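Local coordinates for inner membrane lipoprotein SadB (Salmonella enterica, PDB 4C47), which is a trimeric inner membrane lipoprotein required for proper surface expression of the autotransporter adhesin SadA, and could take a direct part in its biogenesis, at residues Arg68-Thr73 / Ile84-Asn89; Glu74-Gln79 / Asn177-Lys182; Gly88-Ala93 / Asn114-Pro119; His109-Asn114 / Trp163-Leu168; Ser121-Asn126 / Ile183-Glu188. All coordinates share one frame; numbering follows the deposited sequence.

Contact 1: Arg68-Thr73 / Ile84-Asn89; sequences RLFDYT and IINNGN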
# COMPACT_ATOMS: atom_id res chain seq x y z
N ARG A 68 -1.74 9.70 1.69
CA ARG A 68 -1.99 10.98 1.02
C ARG A 68 -1.85 12.18 1.95
O ARG A 68 -1.76 13.32 1.49
CB ARG A 68 -3.38 10.98 0.36
N LEU A 69 -1.81 11.92 3.25
CA LEU A 69 -1.70 12.99 4.24
C LEU A 69 -0.34 13.70 4.21
O LEU A 69 -0.23 14.84 4.64
CB LEU A 69 -1.99 12.43 5.63
CG LEU A 69 -3.38 11.78 5.74
CD1 LEU A 69 -3.62 11.24 7.15
CD2 LEU A 69 -4.47 12.78 5.34
N PHE A 70 0.67 13.01 3.70
CA PHE A 70 2.01 13.59 3.60
C PHE A 70 2.28 14.18 2.22
O PHE A 70 3.20 14.97 2.05
CB PHE A 70 3.09 12.55 3.94
CG PHE A 70 3.11 12.15 5.39
CD1 PHE A 70 3.67 13.00 6.34
CD2 PHE A 70 2.59 10.94 5.79
CE1 PHE A 70 3.70 12.64 7.67
CE2 PHE A 70 2.62 10.57 7.13
CZ PHE A 70 3.18 11.42 8.07
N ASP A 71 1.48 13.79 1.23
CA ASP A 71 1.67 14.29 -0.12
C ASP A 71 1.20 15.73 -0.25
O ASP A 71 1.85 16.55 -0.89
CB ASP A 71 0.92 13.41 -1.13
CG ASP A 71 1.50 12.02 -1.24
OD1 ASP A 71 2.65 11.90 -1.71
OD2 ASP A 71 0.81 11.05 -0.86
N TYR A 72 0.06 16.03 0.37
CA TYR A 72 -0.53 17.35 0.29
C TYR A 72 -1.53 17.52 1.43
O TYR A 72 -1.81 16.56 2.16
CB TYR A 72 -1.24 17.54 -1.05
CG TYR A 72 -2.08 16.35 -1.47
CD1 TYR A 72 -3.32 16.11 -0.88
CD2 TYR A 72 -1.64 15.46 -2.45
CE1 TYR A 72 -4.08 15.02 -1.26
CE2 TYR A 72 -2.40 14.38 -2.83
CZ TYR A 72 -3.63 14.16 -2.23
OH TYR A 72 -4.40 13.09 -2.59
N THR A 73 -2.06 18.72 1.59
CA THR A 73 -3.07 18.99 2.60
C THR A 73 -4.35 19.48 1.93
O THR A 73 -4.32 20.38 1.09
CB THR A 73 -2.58 20.03 3.63
OG1 THR A 73 -1.37 19.56 4.24
CG2 THR A 73 -3.63 20.26 4.70
N ILE A 84 -1.99 22.19 8.63
CA ILE A 84 -0.60 21.77 8.61
C ILE A 84 -0.23 21.16 7.27
O ILE A 84 -0.99 20.37 6.70
CB ILE A 84 -0.31 20.73 9.73
CG1 ILE A 84 -0.53 21.33 11.12
CG2 ILE A 84 1.11 20.19 9.61
CD1 ILE A 84 0.61 22.19 11.60
N ILE A 85 0.94 21.54 6.75
CA ILE A 85 1.51 20.89 5.58
C ILE A 85 2.82 20.21 5.97
O ILE A 85 3.74 20.85 6.46
CB ILE A 85 1.80 21.89 4.44
CG1 ILE A 85 0.55 22.70 4.10
CG2 ILE A 85 2.31 21.15 3.22
CD1 ILE A 85 0.81 23.78 3.06
N ASN A 86 2.89 18.90 5.77
CA ASN A 86 4.06 18.12 6.16
C ASN A 86 4.30 16.99 5.17
O ASN A 86 3.47 16.09 5.04
CB ASN A 86 3.87 17.57 7.59
CG ASN A 86 5.13 16.90 8.14
OD1 ASN A 86 5.89 16.27 7.41
ND2 ASN A 86 5.33 17.03 9.44
N ASN A 87 5.44 17.04 4.49
CA ASN A 87 5.77 16.03 3.48
C ASN A 87 6.85 15.06 3.93
O ASN A 87 7.37 14.28 3.13
CB ASN A 87 6.17 16.70 2.16
CG ASN A 87 7.38 17.61 2.29
OD1 ASN A 87 8.01 17.68 3.35
ND2 ASN A 87 7.72 18.31 1.21
N GLY A 88 7.20 15.11 5.21
CA GLY A 88 8.22 14.23 5.75
C GLY A 88 9.58 14.89 5.83
O GLY A 88 10.50 14.36 6.45
N ASN A 89 9.71 16.05 5.19
CA ASN A 89 10.98 16.78 5.20
C ASN A 89 10.81 18.20 5.73
O ASN A 89 11.59 18.66 6.56
CB ASN A 89 11.58 16.84 3.80
CG ASN A 89 11.93 15.47 3.26
OD1 ASN A 89 12.08 14.51 4.01
ND2 ASN A 89 12.08 15.38 1.94
O HOH W 1 0.66 17.65 4.14
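Thr73 and Ile84 make the direct hydrogen bond of this contact. Thr73 OG1 donates to Ile84 O at 2.6 Å. The hydroxyl lies anti to its own carbonyl carbon, chi1 -57°, which turns it to the strand while CG2 rests 3.3 Å from Ile84 O. A water adds a second polar link. It donates to Leu69 O and to Thr73 OG1 and accepts from Asn86 N, so it ties the last helical turn to the strand edge.

Two CA-H...O contacts bring the backbones close. Phe70 CA lies 3.2 Å from Asn86 O, and Asn87 CA lies 3.1 Å from Phe70 O.

The packing centres on Phe70. Asn86 O sits at the edge of the ring, 3.4 Å from Phe70 CD1. The ring and the Asn86 amide run side by side with their planes 82° apart. That amide is held by its own loop: Gly88 N donates to Asn86 OD1 at 2.8 Å, an Asx turn. Asn87 OD1 forms a second Asx turn with Asn89 N and also accepts from Ile90 N.

Phe70 also meets Phe70 of both neighbouring subunits, edge-to-face with one of them. Asp71 forms a salt bridge with Lys66 of the second subunit. The contact is the junction where the trimeric coiled-coil stalk of SadB passes into its separate beta-sandwich heads.

Contact 2: Glu74-Gln79 / Asn177-Lys182; sequences ELDPSQ and NLKYLK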
# COMPACT_ATOMS: atom_id res chain seq x y z
N GLU A 74 -5.48 18.87 2.29
CA GLU A 74 -6.77 19.25 1.74
C GLU A 74 -7.65 19.88 2.81
O GLU A 74 -7.72 19.38 3.94
CB GLU A 74 -7.49 18.04 1.13
CG GLU A 74 -6.83 17.45 -0.10
CD GLU A 74 -7.57 16.24 -0.63
OE1 GLU A 74 -7.50 15.17 0.02
OE2 GLU A 74 -8.23 16.36 -1.68
N LEU A 75 -8.33 20.96 2.46
CA LEU A 75 -9.15 21.69 3.42
C LEU A 75 -10.30 22.45 2.77
O LEU A 75 -10.30 22.72 1.56
CB LEU A 75 -8.28 22.65 4.25
CG LEU A 75 -7.37 23.63 3.51
CD1 LEU A 75 -8.10 24.92 3.17
CD2 LEU A 75 -6.12 23.92 4.33
N ASP A 76 -11.30 22.78 3.58
CA ASP A 76 -12.35 23.71 3.20
C ASP A 76 -11.99 25.03 3.86
O ASP A 76 -12.17 25.19 5.07
CB ASP A 76 -13.71 23.21 3.70
CG ASP A 76 -14.87 24.08 3.23
OD1 ASP A 76 -14.63 25.20 2.74
OD2 ASP A 76 -16.03 23.64 3.37
N PRO A 77 -11.46 25.98 3.08
CA PRO A 77 -10.94 27.25 3.60
C PRO A 77 -12.02 28.10 4.28
O PRO A 77 -11.69 29.04 5.00
CB PRO A 77 -10.41 27.96 2.34
CG PRO A 77 -11.14 27.34 1.21
CD PRO A 77 -11.35 25.90 1.61
N SER A 78 -13.28 27.77 4.06
CA SER A 78 -14.38 28.50 4.67
C SER A 78 -14.66 27.98 6.08
O SER A 78 -15.31 28.65 6.88
CB SER A 78 -15.64 28.39 3.81
OG SER A 78 -16.04 27.04 3.67
N GLN A 79 -14.17 26.77 6.36
CA GLN A 79 -14.42 26.12 7.64
C GLN A 79 -13.12 25.81 8.37
O GLN A 79 -13.06 24.92 9.21
CB GLN A 79 -15.20 24.82 7.43
CG GLN A 79 -16.59 25.01 6.86
CD GLN A 79 -17.57 25.55 7.88
OE1 GLN A 79 -17.64 26.75 8.12
NE2 GLN A 79 -18.33 24.65 8.50
N ASN A 177 -18.16 30.25 -2.98
CA ASN A 177 -18.08 28.99 -3.71
C ASN A 177 -16.79 28.24 -3.41
O ASN A 177 -16.69 27.04 -3.64
CB ASN A 177 -18.21 29.22 -5.21
CG ASN A 177 -19.56 29.78 -5.61
OD1 ASN A 177 -19.64 30.82 -6.26
ND2 ASN A 177 -20.62 29.09 -5.23
N LEU A 178 -15.80 28.97 -2.89
CA LEU A 178 -14.51 28.39 -2.57
C LEU A 178 -14.60 27.48 -1.35
O LEU A 178 -14.47 27.94 -0.21
CB LEU A 178 -13.48 29.49 -2.33
CG LEU A 178 -12.03 29.06 -2.06
CD1 LEU A 178 -11.46 28.34 -3.27
CD2 LEU A 178 -11.18 30.26 -1.68
N LYS A 179 -14.82 26.19 -1.58
CA LYS A 179 -14.92 25.23 -0.48
C LYS A 179 -13.94 24.07 -0.60
O LYS A 179 -14.02 23.11 0.16
CB LYS A 179 -16.35 24.71 -0.35
CG LYS A 179 -17.37 25.80 -0.12
CD LYS A 179 -18.70 25.24 0.34
CE LYS A 179 -19.73 26.35 0.48
NZ LYS A 179 -19.21 27.47 1.30
N TYR A 180 -13.01 24.18 -1.55
CA TYR A 180 -11.98 23.16 -1.70
C TYR A 180 -10.63 23.77 -2.01
O TYR A 180 -10.47 24.49 -3.00
CB TYR A 180 -12.35 22.14 -2.79
CG TYR A 180 -11.31 21.05 -2.95
CD1 TYR A 180 -11.21 20.03 -2.01
CD2 TYR A 180 -10.44 21.04 -4.02
CE1 TYR A 180 -10.26 19.03 -2.14
CE2 TYR A 180 -9.49 20.04 -4.16
CZ TYR A 180 -9.41 19.04 -3.22
OH TYR A 180 -8.47 18.05 -3.34
N LEU A 181 -9.65 23.46 -1.16
CA LEU A 181 -8.28 23.87 -1.38
C LEU A 181 -7.33 22.72 -1.07
O LEU A 181 -7.36 22.16 0.02
CB LEU A 181 -7.93 25.10 -0.54
CG LEU A 181 -6.49 25.61 -0.69
CD1 LEU A 181 -6.18 25.95 -2.14
CD2 LEU A 181 -6.26 26.82 0.21
N LYS A 182 -6.51 22.39 -2.05
CA LYS A 182 -5.50 21.36 -1.92
C LYS A 182 -4.15 22.04 -2.12
O LYS A 182 -3.91 22.66 -3.16
CB LYS A 182 -5.70 20.30 -3.00
CG LYS A 182 -4.65 19.20 -3.03
CD LYS A 182 -4.76 18.44 -4.34
CE LYS A 182 -4.29 17.00 -4.22
NZ LYS A 182 -4.58 16.22 -5.46
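An antiparallel edge pairing in the beta-sandwich head, followed by an Asx turn, makes up this contact. Leu75 and Leu181 form a hydrogen-bonded pair. Leu75 N donates to Leu181 O at 2.9 Å, and Leu181 N donates back to Leu75 O. Glu74 and Lys182 form the adjoining non-hydrogen-bonded pair. Their chains run side by side, with CG of Glu74 4.0 Å from CG of Lys182.

The Glu74 carboxylate reaches across to Tyr180 on the partner strand. Tyr180 OH meets Glu74 OE2 in a hydrogen bond whose very short modelled length is doubtful. OE2 lies at the edge of the tyrosine ring, in its plane, while the carboxylate is turned 84° from that plane.

Leu75 and Leu181 point the same way on the other sheet face, with Leu75 CD1 3.7 Å from Leu181 CB. Pro77 crosses Leu178 at about a right angle. Its CG lies 3.8 Å from Leu178 CG, and its CD packs on Leu181 CB.

Asp76 OD1 accepts from Ser78 N at 3.2 Å, met from above the carboxylate plane. With CG anti to the backbone N, chi1 -175°, the carboxylate lies alongside Lys179, and OD1 is 3.2 Å from Lys179 CA. A type I turn runs from Asp76 to Gln79.

Lys179 and Tyr180 both face Gly130 in a classic beta bulge. Strand 180-186 lies between strand 73-75 and strand 124-130. Leu178 and Leu181 pack on Ile108 of strand 105-114, and Tyr180 meets Trp143 of helix 140-146 edge-to-face.

Contact 3: Gly88-Ala93 / Asn114-Pro119; sequences GNIGLA and NLLSIP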
# COMPACT_ATOMS: atom_id res chain seq x y z
N GLY A 88 7.20 15.11 5.21
CA GLY A 88 8.22 14.23 5.75
C GLY A 88 9.58 14.89 5.83
O GLY A 88 10.50 14.36 6.45
N ASN A 89 9.71 16.05 5.19
CA ASN A 89 10.98 16.78 5.20
C ASN A 89 10.81 18.20 5.73
O ASN A 89 11.59 18.66 6.56
CB ASN A 89 11.58 16.84 3.80
CG ASN A 89 11.93 15.47 3.26
OD1 ASN A 89 12.08 14.51 4.01
ND2 ASN A 89 12.08 15.38 1.94
N ILE A 90 9.79 18.89 5.23
CA ILE A 90 9.49 20.24 5.66
C ILE A 90 8.12 20.30 6.31
O ILE A 90 7.14 19.78 5.78
CB ILE A 90 9.56 21.23 4.48
CG1 ILE A 90 11.02 21.44 4.06
CG2 ILE A 90 8.94 22.56 4.85
CD1 ILE A 90 11.19 22.46 2.95
N GLY A 91 8.06 20.91 7.49
CA GLY A 91 6.81 21.10 8.20
C GLY A 91 6.43 22.56 8.27
O GLY A 91 7.23 23.40 8.69
N LEU A 92 5.21 22.87 7.86
CA LEU A 92 4.69 24.22 7.87
C LEU A 92 3.34 24.22 8.55
O LEU A 92 2.56 23.29 8.38
CB LEU A 92 4.53 24.75 6.44
CG LEU A 92 5.75 24.85 5.53
CD1 LEU A 92 5.35 25.39 4.17
CD2 LEU A 92 6.83 25.72 6.15
N ALA A 93 3.06 25.26 9.33
CA ALA A 93 1.70 25.48 9.80
C ALA A 93 1.15 26.71 9.12
O ALA A 93 1.91 27.55 8.64
CB ALA A 93 1.66 25.64 11.32
N ASN A 114 7.30 28.26 9.57
CA ASN A 114 8.23 27.14 9.50
C ASN A 114 8.32 26.43 10.85
O ASN A 114 8.68 27.05 11.85
CB ASN A 114 9.60 27.63 9.04
CG ASN A 114 10.66 26.54 9.04
OD1 ASN A 114 10.35 25.35 9.05
ND2 ASN A 114 11.92 26.95 9.02
N LEU A 115 7.97 25.15 10.87
CA LEU A 115 7.93 24.38 12.11
C LEU A 115 9.31 23.88 12.52
O LEU A 115 9.51 23.45 13.65
CB LEU A 115 6.97 23.20 11.97
CG LEU A 115 5.50 23.56 11.71
CD1 LEU A 115 4.63 22.30 11.67
CD2 LEU A 115 5.01 24.54 12.76
N LEU A 116 10.25 23.93 11.58
CA LEU A 116 11.59 23.40 11.81
C LEU A 116 12.47 24.41 12.55
O LEU A 116 12.05 25.53 12.84
CB LEU A 116 12.24 23.00 10.48
CG LEU A 116 11.41 22.08 9.58
CD1 LEU A 116 12.20 21.69 8.33
CD2 LEU A 116 10.96 20.84 10.34
N SER A 117 13.70 24.00 12.85
CA SER A 117 14.62 24.81 13.63
C SER A 117 15.60 25.60 12.76
O SER A 117 16.39 26.39 13.27
CB SER A 117 15.40 23.93 14.61
OG SER A 117 16.18 22.97 13.92
N ILE A 118 15.55 25.36 11.45
CA ILE A 118 16.39 26.11 10.51
C ILE A 118 15.51 26.80 9.47
O ILE A 118 14.43 26.31 9.14
CB ILE A 118 17.43 25.20 9.82
CG1 ILE A 118 16.75 24.06 9.06
CG2 ILE A 118 18.41 24.65 10.84
CD1 ILE A 118 17.71 23.23 8.24
N PRO A 119 15.97 27.96 8.96
CA PRO A 119 15.21 28.68 7.93
C PRO A 119 15.04 27.84 6.67
O PRO A 119 15.90 27.02 6.35
CB PRO A 119 16.10 29.89 7.62
CG PRO A 119 16.97 30.05 8.82
CD PRO A 119 17.20 28.67 9.35
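Leu115 lies against the backbone of Gly91, where there is no side chain to meet it. Its CB is 3.3 Å from Gly91 O, and its CD1 touches the carbonyl carbons of Gly91 and Leu92. CG stands anti to the carbonyl carbon, chi1 -62°, and the other branch reaches on to Ala93. There CD2 meets Ala93 CB at 3.8 Å.

Leu116 also points toward segment 88-93, but farther back along it. Its CD1 lies 3.6 Å from Asn89 O and close to Ile90 CA. CD2 comes near Gly91 N. The two leucines therefore cover successive parts of one backbone. Leu92 answers with its CD2, which rests 3.9 Å from Asn114 CA.

A backbone bond fixes this register. Leu115 N donates to Gly91 O at 2.9 Å, with an N-H...O angle of 164°. Leu92 and Asn114 form an antiparallel non-hydrogen-bonded pair.

Asn114 uses its amide to shape its own loop. Its OD1 accepts from Leu116 N at 2.9 Å, with the donor well above the carbonyl plane. Its ND2 donates to Ile118 O at 2.6 Å, and that oxygen lies in the amide plane. Both ends of the amide are engaged by the loop, and ND2 also makes a weak hydrogen bond to Leu158 O.

Asn114 O accepts from Ser117 OG of the third subunit, and Ser117 OG repeats the bond on Asn114 O of the second subunit. The contact is an antiparallel strand pair of the beta-sandwich running out into an Asx turn, where the loop after strand 105-114 packs against both neighbouring subunits.

Contact 4: His109-Asn114 / Trp163-Leu168; sequences HLDLVN and WTNVTL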
# COMPACT_ATOMS: atom_id res chain seq x y z
N HIS A 109 -5.74 35.65 2.38
CA HIS A 109 -4.64 36.18 3.17
C HIS A 109 -4.40 35.24 4.33
O HIS A 109 -5.32 34.97 5.11
CB HIS A 109 -4.96 37.59 3.68
CG HIS A 109 -5.21 38.58 2.59
ND1 HIS A 109 -4.21 39.38 2.07
CD2 HIS A 109 -6.33 38.90 1.91
CE1 HIS A 109 -4.71 40.15 1.13
NE2 HIS A 109 -6.00 39.88 1.01
N LEU A 110 -3.19 34.73 4.45
CA LEU A 110 -2.87 33.82 5.54
C LEU A 110 -1.48 34.08 6.11
O LEU A 110 -0.72 34.89 5.59
CB LEU A 110 -2.98 32.36 5.10
CG LEU A 110 -1.99 31.83 4.07
CD1 LEU A 110 -1.80 30.33 4.23
CD2 LEU A 110 -2.47 32.14 2.66
N ASP A 111 -1.17 33.38 7.19
CA ASP A 111 0.19 33.35 7.72
C ASP A 111 0.71 31.93 7.61
O ASP A 111 0.01 30.97 7.93
CB ASP A 111 0.24 33.81 9.18
CG ASP A 111 0.06 35.31 9.32
OD1 ASP A 111 0.44 36.05 8.39
OD2 ASP A 111 -0.46 35.75 10.37
N LEU A 112 1.95 31.79 7.14
CA LEU A 112 2.63 30.51 7.16
C LEU A 112 3.76 30.59 8.17
O LEU A 112 4.34 31.66 8.38
CB LEU A 112 3.19 30.18 5.77
CG LEU A 112 2.20 29.86 4.65
CD1 LEU A 112 2.93 29.64 3.34
CD2 LEU A 112 1.36 28.64 5.00
N VAL A 113 4.07 29.46 8.80
CA VAL A 113 5.18 29.41 9.74
C VAL A 113 5.98 28.11 9.60
O VAL A 113 5.41 27.01 9.48
CB VAL A 113 4.72 29.60 11.20
CG1 VAL A 113 3.79 28.48 11.64
CG2 VAL A 113 5.91 29.71 12.13
N ASN A 114 7.30 28.26 9.57
CA ASN A 114 8.23 27.14 9.50
C ASN A 114 8.32 26.43 10.85
O ASN A 114 8.68 27.05 11.85
CB ASN A 114 9.60 27.63 9.04
CG ASN A 114 10.66 26.54 9.04
OD1 ASN A 114 10.35 25.35 9.05
ND2 ASN A 114 11.92 26.95 9.02
N TRP A 163 5.57 33.55 12.14
CA TRP A 163 4.38 33.66 11.30
C TRP A 163 4.62 34.70 10.22
O TRP A 163 4.93 35.85 10.51
CB TRP A 163 3.17 34.05 12.14
CG TRP A 163 2.66 32.96 13.04
CD1 TRP A 163 2.81 32.87 14.39
CD2 TRP A 163 1.92 31.80 12.64
NE1 TRP A 163 2.21 31.72 14.86
CE2 TRP A 163 1.65 31.05 13.80
CE3 TRP A 163 1.45 31.32 11.41
CZ2 TRP A 163 0.94 29.85 13.78
CZ3 TRP A 163 0.74 30.13 11.39
CH2 TRP A 163 0.50 29.40 12.56
N THR A 164 4.46 34.30 8.96
CA THR A 164 4.80 35.17 7.84
C THR A 164 3.63 35.35 6.88
O THR A 164 2.98 34.38 6.49
CB THR A 164 6.02 34.64 7.08
OG1 THR A 164 7.07 34.34 8.01
CG2 THR A 164 6.52 35.68 6.07
N ASN A 165 3.37 36.60 6.50
CA ASN A 165 2.26 36.93 5.61
C ASN A 165 2.40 36.37 4.20
O ASN A 165 3.38 36.64 3.51
CB ASN A 165 2.06 38.44 5.56
CG ASN A 165 0.71 38.87 6.10
OD1 ASN A 165 -0.32 38.29 5.75
ND2 ASN A 165 0.71 39.87 6.96
N VAL A 166 1.41 35.58 3.78
CA VAL A 166 1.39 35.01 2.44
C VAL A 166 -0.00 35.18 1.82
O VAL A 166 -1.02 34.99 2.50
CB VAL A 166 1.78 33.51 2.45
CG1 VAL A 166 1.62 32.90 1.07
CG2 VAL A 166 3.20 33.34 2.95
N THR A 167 -0.04 35.56 0.55
CA THR A 167 -1.29 35.77 -0.17
C THR A 167 -1.48 34.79 -1.32
O THR A 167 -0.63 34.69 -2.21
CB THR A 167 -1.38 37.21 -0.71
OG1 THR A 167 -1.56 38.12 0.39
CG2 THR A 167 -2.55 37.35 -1.67
N LEU A 168 -2.59 34.07 -1.31
CA LEU A 168 -2.93 33.14 -2.38
C LEU A 168 -4.03 33.73 -3.25
O LEU A 168 -5.18 33.82 -2.82
CB LEU A 168 -3.40 31.81 -1.80
CG LEU A 168 -2.50 31.13 -0.77
CD1 LEU A 168 -3.11 29.82 -0.30
CD2 LEU A 168 -1.10 30.91 -1.33
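Four backbone hydrogen bonds join Leu110 to Val166 and Leu112 to Thr164, pairing two antiparallel strands of the beta-sandwich. Val166 N donates to Leu110 O at 2.9 Å in an almost straight bond, 177° at the hydrogen. Leu110 N returns the bond to Val166 O. In the next hydrogen-bonded pair Thr164 N donates to Leu112 O at 2.7 Å, and Leu112 N donates to Thr164 O. Between them, Asp111 CA makes a CA-H...O contact of 3.2 Å with Thr164 O.

Asp111 and Asn165 share one face of the sheet. The aspartate has its OD2 in a salt bridge with Arg95 of the adjacent strand 91-102. Its OD1 lies 3.4 Å from Asn165 CA. Arg95 also makes a cation-pi contact with Trp163, so it links the acid and the indole.

The face carrying Leu110, Leu112, Thr164 and Val166 is mainly apolar. Leu110 CG takes the position between its backbone N and carbonyl carbon, chi1 67°. From there CD2 reaches Leu168 CG at 3.6 Å. Leu112 CD1 packs on Val166 CG2 at 3.7 Å. Leu112 continues to Phe125 and Val166 to Met152, both in the opposing sheet, which places this face in the core of the sandwich.

Trp163 buries the most surface in the contact. CB of Asp111 touches its CE3 at 3.6 Å. Val113 comes over one face of the indole in a CH-pi contact, with CG1 3.5 Å from the centroid of the six-membered ring and only 12° off its normal.

Contact 5: Ser121-Asn126 / Ile183-Glu188; sequences SNLAFN and IGIDME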
# COMPACT_ATOMS: atom_id res chain seq x y z
N SER A 121 13.91 28.55 2.46
CA SER A 121 13.68 29.61 1.49
C SER A 121 13.35 29.03 0.12
O SER A 121 13.63 27.87 -0.16
CB SER A 121 14.89 30.52 1.39
OG SER A 121 15.17 31.14 2.63
N ASN A 122 12.77 29.87 -0.74
CA ASN A 122 12.45 29.51 -2.11
C ASN A 122 11.54 28.29 -2.22
O ASN A 122 11.77 27.40 -3.04
CB ASN A 122 13.72 29.31 -2.93
CG ASN A 122 14.66 30.50 -2.84
OD1 ASN A 122 14.23 31.62 -2.53
ND2 ASN A 122 15.94 30.28 -3.11
N LEU A 123 10.52 28.25 -1.37
CA LEU A 123 9.50 27.22 -1.43
C LEU A 123 8.55 27.51 -2.58
O LEU A 123 8.27 28.67 -2.89
CB LEU A 123 8.71 27.17 -0.12
CG LEU A 123 9.28 26.38 1.06
CD1 LEU A 123 8.51 26.68 2.33
CD2 LEU A 123 9.25 24.89 0.78
N ALA A 124 8.06 26.46 -3.22
CA ALA A 124 7.02 26.59 -4.23
C ALA A 124 5.80 25.80 -3.79
O ALA A 124 5.93 24.75 -3.15
CB ALA A 124 7.53 26.10 -5.58
N PHE A 125 4.61 26.30 -4.12
CA PHE A 125 3.39 25.65 -3.67
C PHE A 125 2.54 25.15 -4.83
O PHE A 125 2.16 25.92 -5.71
CB PHE A 125 2.57 26.60 -2.80
CG PHE A 125 3.31 27.11 -1.59
CD1 PHE A 125 3.32 26.38 -0.41
CD2 PHE A 125 4.00 28.31 -1.64
CE1 PHE A 125 4.01 26.85 0.70
CE2 PHE A 125 4.68 28.78 -0.54
CZ PHE A 125 4.69 28.05 0.63
N ASN A 126 2.25 23.86 -4.85
CA ASN A 126 1.28 23.33 -5.80
C ASN A 126 -0.12 23.52 -5.23
O ASN A 126 -0.40 23.06 -4.12
CB ASN A 126 1.55 21.85 -6.09
CG ASN A 126 2.86 21.64 -6.83
OD1 ASN A 126 3.30 22.50 -7.59
ND2 ASN A 126 3.49 20.49 -6.62
N ILE A 183 -3.28 21.92 -1.13
CA ILE A 183 -1.99 22.60 -1.19
C ILE A 183 -0.83 21.68 -0.82
O ILE A 183 -0.86 21.00 0.21
CB ILE A 183 -1.98 23.88 -0.34
CG1 ILE A 183 -0.62 24.57 -0.42
CG2 ILE A 183 -2.38 23.59 1.10
CD1 ILE A 183 -0.59 25.94 0.22
N GLY A 184 0.19 21.65 -1.68
CA GLY A 184 1.37 20.83 -1.46
C GLY A 184 2.67 21.59 -1.67
O GLY A 184 2.68 22.70 -2.21
N ILE A 185 3.77 20.98 -1.25
CA ILE A 185 5.08 21.60 -1.33
C ILE A 185 5.93 21.06 -2.49
O ILE A 185 6.15 19.86 -2.60
CB ILE A 185 5.88 21.39 -0.02
CG1 ILE A 185 5.16 22.03 1.16
CG2 ILE A 185 7.28 21.96 -0.16
CD1 ILE A 185 5.05 23.52 1.04
N ASP A 186 6.40 21.97 -3.34
CA ASP A 186 7.39 21.62 -4.34
C ASP A 186 8.77 21.90 -3.76
O ASP A 186 9.03 22.99 -3.25
CB ASP A 186 7.17 22.41 -5.63
CG ASP A 186 7.89 21.80 -6.83
OD1 ASP A 186 9.07 21.42 -6.68
OD2 ASP A 186 7.27 21.69 -7.90
N MET A 187 9.66 20.91 -3.85
CA MET A 187 10.93 20.94 -3.13
C MET A 187 12.14 21.13 -4.03
O MET A 187 13.28 21.02 -3.57
CB MET A 187 11.09 19.66 -2.32
CG MET A 187 10.02 19.46 -1.27
SD MET A 187 10.59 19.98 0.35
CE MET A 187 11.78 18.69 0.70
N GLU A 188 11.90 21.42 -5.30
CA GLU A 188 12.96 21.51 -6.30
C GLU A 188 14.06 22.52 -5.96
O GLU A 188 15.24 22.18 -5.97
CB GLU A 188 12.37 21.83 -7.68
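Ile183 starts the contact by approaching Asn126 and Phe125, in an antiparallel pairing of two strands of the beta-sandwich. Its CA makes a CA-H...O contact of 3.4 Å with Asn126 O. With CG1 anti to the backbone N, chi1 180°, its CD1 reaches Phe125 CD1 at 4.0 Å.

Gly184 pairs with Asn126 through two hydrogen bonds. Gly184 N donates to Asn126 O at 2.9 Å, in the carbonyl plane. Asn126 N donates to Gly184 O from above that carbonyl's plane, and its N-H...O angle of 142° is less straight. The same oxygen takes a CA-H...O contact from Phe125 CA.

Ile185 faces Phe125 in the non-hydrogen-bonded pair. The two side chains run side by side, pointing the same way, and Ile185 CD1 lies 3.5 Å from Phe125 CE1. The other branch of the isoleucine, CG2, meets Leu123 CD2 at 3.7 Å. Leu123, Phe125 and Ile185 all continue onto Leu92 of the opposing sheet, so they belong to the sandwich core.

Asp186 completes the pairing. Its N donates to Ala124 O at 2.8 Å, and its CB packs against Ala124 CB on the sheet face away from Phe125. Asp186 OD2 forms a salt bridge with Lys151 NZ, which also donates to Asn126 OD1. One lysine of the neighbouring strand 148-153 therefore serves both side chains.

The strand then ends in an Asx turn, where Glu188 N donates to Asp186 OD1 at 3.1 Å, nearly along the C-O axis of that oxygen.

How the contacts relate
Contact 1 lies at the end of the stalk helix, with the centres of contacts 3 and 5 each about 11 Å from its own. Contacts 2 and 5 share strand 180-186 in one sheet. Contacts 3 and 4 lie in the other, and contact 1 bridges the two. Probable hydrogen bonds run from Leu92 N to Ile85 O, from Val113 N to Ala93 O, and from Ile183 N of contact 5 to Thr73 O of contact 1. Tyr72 of contact 1 meets Lys182 of contact 2. The sheets meet at several points, among them Leu112 CD1 with Phe125 CZ, 3.6 Å apart, and Leu92 CD1 with Ile185 CD1. Contacts 1, 3 and 4 touch neighbouring subunits.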